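Local coordinates for protein Nrps/pks (Streptomyces albus, PDB 4OPE) that probably catalyses decarboxylative Claisen condensation as a ketosynthase domain of the oxazolomycin assembly line, an AT-less type I polyketide synthase, at residues V264-A269 with E296-A301; A417-F422 with V431-S436. All blocks are in the same frame, centred on the assembly; numbering follows the deposited sequence.

Going from the N terminus, contact 1 comes first: strand 263-272 runs through the interior of the sheet, and the chain returns through helix 284-298, whose C-terminal end settles back on 264-269. That loop is complete before contact 2 begins, so the two are in series and neither nest nor cross. Contact 2 closes a much shorter excursion, the hairpin of strands 416-422 and 427-434. The two meet in space, with centres about 8 Å apart, because strand 427-434 lies between strands 263-272 and 416-422 in one mixed sheet. L300 of contact 1 packs on I432 of contact 2, tying the helix end to the hairpin as well as to strand 263-272.

Contact 1: V264-A269 with E296-A301; sequences VVRSTA and ERAGLA
S267 and A298 form the close-packed middle of this contact between an inner strand and the end of helix 284-298. The CB of S267 lies 3.6 Å from A298 N and 3.7 Å from R297 CB, while its OG sits over A298 CB and bonds to A294 O one helical turn earlier. R266 and S267 both face I432 in a classic beta bulge.

Toward the partly exposed side the contact becomes polar. The R266 chain, bent at chi2 (-89°) and chi3 (-66°), curls back and offers its guanidinium edge to A298 O: both NE (2.9 Å) and NH2 (2.8 Å) hydrogen-bond side-on to the single A298 O. NE meets a lone pair in the carbonyl plane, whereas NH2 stands above that plane. G299, with positive phi, ends the helix in a Schellman motif, and L300 CB lies 3.7 Å from R266 NH2. At the other end R297 reaches along the strand, its NH1 weakly bonded to T268 O at 2.8 Å; its NH2 forms a salt bridge with E293, and the side chain packs on G193 of the second subunit.

With NH1 bridged to E434, R266 joins a carboxylate to the helix's C-terminal carbonyl end, where its positive charge probably suits the helix dipole.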
loop_
_atom_site.group_PDB
_atom_site.type_symbol
_atom_site.label_atom_id
_atom_site.label_comp_id
_atom_site.label_asym_id
_atom_site.label_seq_id
_atom_site.Cartn_x
_atom_site.Cartn_y
_atom_site.Cartn_z
ATOM N N VAL A 264 -9.291 7.855 21.417
ATOM C CA VAL A 264 -8.617 8.947 20.773
ATOM C C VAL A 264 -7.282 8.418 20.338
ATOM O O VAL A 264 -6.538 7.830 21.157
ATOM C CB VAL A 264 -8.349 10.081 21.780
ATOM C CG1 VAL A 264 -7.543 11.192 21.142
ATOM C CG2 VAL A 264 -9.660 10.590 22.336
ATOM N N VAL A 265 -6.959 8.655 19.071
ATOM C CA VAL A 265 -5.680 8.287 18.537
ATOM C C VAL A 265 -4.654 9.362 18.849
ATOM O O VAL A 265 -4.521 10.322 18.110
ATOM C CB VAL A 265 -5.793 8.097 17.043
ATOM C CG1 VAL A 265 -4.417 7.752 16.429
ATOM C CG2 VAL A 265 -6.802 6.974 16.789
ATOM N N ARG A 266 -3.941 9.196 19.956
ATOM C CA ARG A 266 -2.992 10.210 20.398
ATOM C C ARG A 266 -1.815 10.390 19.433
ATOM O O ARG A 266 -1.423 11.505 19.150
ATOM C CB ARG A 266 -2.506 9.905 21.822
ATOM C CG ARG A 266 -3.576 10.160 22.920
ATOM C CD ARG A 266 -3.574 11.587 23.478
ATOM N NE ARG A 266 -2.337 11.891 24.229
ATOM C CZ ARG A 266 -2.089 11.542 25.503
ATOM N NH1 ARG A 266 -3.004 10.890 26.218
ATOM N NH2 ARG A 266 -0.927 11.854 26.081
ATOM N N SER A 267 -1.271 9.293 18.930
ATOM C CA SER A 267 -0.210 9.325 17.937
ATOM C C SER A 267 -0.065 7.999 17.151
ATOM O O SER A 267 -0.519 6.917 17.582
ATOM C CB SER A 267 1.137 9.664 18.593
ATOM O OG SER A 267 1.707 8.542 19.269
ATOM N N THR A 268 0.547 8.129 15.975
ATOM C CA THR A 268 0.992 6.976 15.206
ATOM C C THR A 268 2.382 7.214 14.637
ATOM O O THR A 268 2.756 8.341 14.355
ATOM C CB THR A 268 0.049 6.591 14.036
ATOM O OG1 THR A 268 0.008 7.646 13.081
ATOM C CG2 THR A 268 -1.331 6.328 14.543
ATOM N N ALA A 269 3.122 6.130 14.460
ATOM C CA ALA A 269 4.392 6.219 13.818
ATOM C C ALA A 269 4.782 4.937 13.082
ATOM O O ALA A 269 4.380 3.798 13.466
ATOM C CB ALA A 269 5.433 6.589 14.847
ATOM N N GLU A 296 6.481 10.847 22.131
ATOM C CA GLU A 296 6.653 12.257 21.981
ATOM C C GLU A 296 5.486 12.901 21.264
ATOM O O GLU A 296 4.917 13.849 21.771
ATOM C CB GLU A 296 7.907 12.529 21.193
ATOM C CG GLU A 296 8.956 13.246 22.000
ATOM C CD GLU A 296 9.357 14.521 21.317
ATOM O OE1 GLU A 296 10.584 14.757 21.136
ATOM O OE2 GLU A 296 8.417 15.265 20.946
ATOM N N ARG A 297 5.104 12.393 20.093
ATOM C CA ARG A 297 3.969 12.962 19.368
ATOM C C ARG A 297 2.681 12.917 20.187
ATOM O O ARG A 297 1.849 13.786 20.055
ATOM C CB ARG A 297 3.757 12.236 18.076
ATOM C CG ARG A 297 4.792 12.564 17.023
ATOM C CD ARG A 297 4.752 11.477 15.979
ATOM N NE ARG A 297 5.653 11.711 14.870
ATOM C CZ ARG A 297 5.796 10.870 13.849
ATOM N NH1 ARG A 297 5.094 9.727 13.811
ATOM N NH2 ARG A 297 6.639 11.173 12.855
ATOM N N ALA A 298 2.548 11.907 21.036
ATOM C CA ALA A 298 1.397 11.731 21.889
ATOM C C ALA A 298 1.390 12.678 23.087
ATOM O O ALA A 298 0.354 12.859 23.746
ATOM C CB ALA A 298 1.392 10.306 22.408
ATOM N N GLY A 299 2.550 13.233 23.422
ATOM C CA GLY A 299 2.681 13.973 24.659
ATOM C C GLY A 299 2.588 13.115 25.904
ATOM O O GLY A 299 2.130 13.563 26.941
ATOM N N LEU A 300 3.098 11.902 25.822
ATOM C CA LEU A 300 2.877 10.918 26.850
ATOM C C LEU A 300 4.193 10.434 27.402
ATOM O O LEU A 300 5.141 10.216 26.677
ATOM C CB LEU A 300 2.117 9.744 26.247
ATOM C CG LEU A 300 1.726 8.572 27.137
ATOM C CD1 LEU A 300 0.578 8.970 28.032
ATOM C CD2 LEU A 300 1.280 7.399 26.303
ATOM N N ALA A 301 4.227 10.253 28.709
ATOM C CA ALA A 301 5.371 9.715 29.394
ATOM C C ALA A 301 5.066 8.290 29.671
ATOM O O ALA A 301 3.906 7.939 29.909
ATOM C CB ALA A 301 5.563 10.436 30.713
#

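Contact 2: A417-F422 with V431-S436; sequences AAISAF and VILEES
Strand segments 417-422 and 431-434 run antiparallel, their axes 4.7 Å apart at closest approach, with A417-L433 and I419-V431 as hydrogen-bonded pairs flanking the non-hydrogen-bonded pair A418-I432. Four backbone bonds make up the ladder. L433 N donates to A417 O at 2.7 Å, and A417 N returns a bond to L433 O at 3.0 Å. At the other pair I419 N bonds to V431 O and V431 N to I419 O. Between the two pairs the alpha carbons of A418 and I432 approach V431 O and A417 O, respectively, in CA-H...O contacts.

On one face the A418 methyl meets I432: the CD1 of I432 touches A418 CB at 3.8 Å. I432 has CG1 beside its backbone N (chi1 -44°), and the bend at chi2 (-77°) brings CD1 over the alanine methyl. A298 and L300 pack over I432, beside S267 of the neighbouring strand, and L305 packs on A418.

These strands form a beta hairpin within the layered alpha-beta-alpha-beta-alpha thiolase fold of the ketosynthases. Strand 427-434 has strand 263-272 on its other edge, and strand 416-422 has strand 308-309 parallel to it on its far edge.

The opposite face, with A417, I419, V431 and L433, lies against helix 356-370. V431 holds CG1 between its backbone N and carbonyl carbon (chi1 48°), where that methyl meets I419 CB at 4.0 Å. I419, extended beyond CB, sends CD1 diagonally across the ladder to L433, whose CD1 it meets at 4.1 Å; the two chains cross obliquely. Beneath them A360 and V364 of the helix receive I419, V364 also takes A417, and L361 takes L433.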
loop_
_atom_site.group_PDB
_atom_site.type_symbol
_atom_site.label_atom_id
_atom_site.label_comp_id
_atom_site.label_asym_id
_atom_site.label_seq_id
_atom_site.Cartn_x
_atom_site.Cartn_y
_atom_site.Cartn_z
ATOM N N ALA A 417 -3.140 3.222 26.061
ATOM C CA ALA A 417 -2.519 2.024 25.632
ATOM C C ALA A 417 -1.687 2.289 24.412
ATOM O O ALA A 417 -1.905 3.248 23.648
ATOM C CB ALA A 417 -3.548 0.962 25.339
ATOM N N ALA A 418 -0.710 1.418 24.252
ATOM C CA ALA A 418 0.190 1.515 23.153
ATOM C C ALA A 418 0.260 0.158 22.495
ATOM O O ALA A 418 0.253 -0.854 23.172
ATOM C CB ALA A 418 1.555 1.942 23.670
ATOM N N ILE A 419 0.355 0.156 21.176
ATOM C CA ILE A 419 0.292 -1.071 20.379
ATOM C C ILE A 419 1.394 -1.074 19.354
ATOM O O ILE A 419 1.536 -0.106 18.616
ATOM C CB ILE A 419 -1.024 -1.137 19.602
ATOM C CG1 ILE A 419 -2.147 -0.803 20.574
ATOM C CG2 ILE A 419 -1.182 -2.516 18.939
ATOM C CD1 ILE A 419 -3.526 -0.825 19.953
ATOM N N SER A 420 2.121 -2.191 19.306
ATOM C CA SER A 420 3.239 -2.394 18.381
ATOM C C SER A 420 2.950 -3.473 17.338
ATOM O O SER A 420 2.312 -4.472 17.607
ATOM C CB SER A 420 4.480 -2.854 19.124
ATOM O OG SER A 420 5.076 -1.833 19.905
ATOM N N ALA A 421 3.478 -3.252 16.147
ATOM C CA ALA A 421 3.503 -4.239 15.127
ATOM C C ALA A 421 4.770 -4.063 14.282
ATOM O O ALA A 421 5.004 -2.993 13.707
ATOM C CB ALA A 421 2.269 -4.097 14.279
ATOM N N PHE A 422 5.544 -5.149 14.201
ATOM C CA PHE A 422 6.829 -5.190 13.493
ATOM C C PHE A 422 6.805 -6.212 12.365
ATOM O O PHE A 422 6.730 -7.395 12.578
ATOM C CB PHE A 422 7.936 -5.562 14.482
ATOM C CG PHE A 422 7.962 -4.695 15.696
ATOM C CD1 PHE A 422 7.928 -3.332 15.577
ATOM C CD2 PHE A 422 7.982 -5.245 16.946
ATOM C CE1 PHE A 422 7.961 -2.516 16.674
ATOM C CE2 PHE A 422 7.999 -4.441 18.067
ATOM C CZ PHE A 422 8.008 -3.069 17.924
ATOM N N VAL A 431 1.254 2.603 17.644
ATOM C CA VAL A 431 0.160 3.534 17.924
ATOM C C VAL A 431 -0.226 3.656 19.406
ATOM O O VAL A 431 -0.288 2.686 20.138
ATOM C CB VAL A 431 -1.082 3.269 17.031
ATOM C CG1 VAL A 431 -1.448 1.822 17.000
ATOM C CG2 VAL A 431 -2.292 4.043 17.509
ATOM N N ILE A 432 -0.439 4.908 19.835
ATOM C CA ILE A 432 -0.880 5.251 21.176
ATOM C C ILE A 432 -2.353 5.656 21.151
ATOM O O ILE A 432 -2.741 6.571 20.401
ATOM C CB ILE A 432 -0.112 6.460 21.719
ATOM C CG1 ILE A 432 1.395 6.366 21.441
ATOM C CG2 ILE A 432 -0.297 6.569 23.201
ATOM C CD1 ILE A 432 2.179 5.426 22.325
ATOM N N LEU A 433 -3.165 4.983 21.967
ATOM C CA LEU A 433 -4.583 5.303 22.104
ATOM C C LEU A 433 -4.978 5.772 23.505
ATOM O O LEU A 433 -4.324 5.469 24.509
ATOM C CB LEU A 433 -5.423 4.094 21.749
ATOM C CG LEU A 433 -5.188 3.546 20.351
ATOM C CD1 LEU A 433 -6.113 2.382 20.099
ATOM C CD2 LEU A 433 -5.431 4.578 19.271
ATOM N N GLU A 434 -6.059 6.533 23.577
ATOM C CA GLU A 434 -6.570 6.989 24.852
ATOM C C GLU A 434 -8.047 6.734 24.857
ATOM O O GLU A 434 -8.746 7.013 23.886
ATOM C CB GLU A 434 -6.268 8.472 25.038
ATOM C CG GLU A 434 -6.593 9.040 26.407
ATOM C CD GLU A 434 -6.277 10.535 26.524
ATOM O OE1 GLU A 434 -5.803 10.965 27.596
ATOM O OE2 GLU A 434 -6.485 11.293 25.556
ATOM N N GLU A 435 -8.504 6.175 25.966
ATOM C CA GLU A 435 -9.912 5.973 26.266
ATOM C C GLU A 435 -10.648 7.292 26.184
ATOM O O GLU A 435 -10.047 8.323 26.457
ATOM C CB GLU A 435 -10.007 5.446 27.685
ATOM C CG GLU A 435 -11.398 5.235 28.218
ATOM C CD GLU A 435 -11.403 4.879 29.695
ATOM O OE1 GLU A 435 -10.409 5.202 30.396
ATOM O OE2 GLU A 435 -12.433 4.298 30.163
ATOM N N SER A 436 -11.934 7.266 25.808
ATOM C CA SER A 436 -12.762 8.460 25.717
ATOM C C SER A 436 -13.807 8.515 26.825
ATOM O O SER A 436 -14.549 7.535 27.031
ATOM C CB SER A 436 -13.519 8.444 24.411
ATOM O OG SER A 436 -14.621 7.545 24.507
#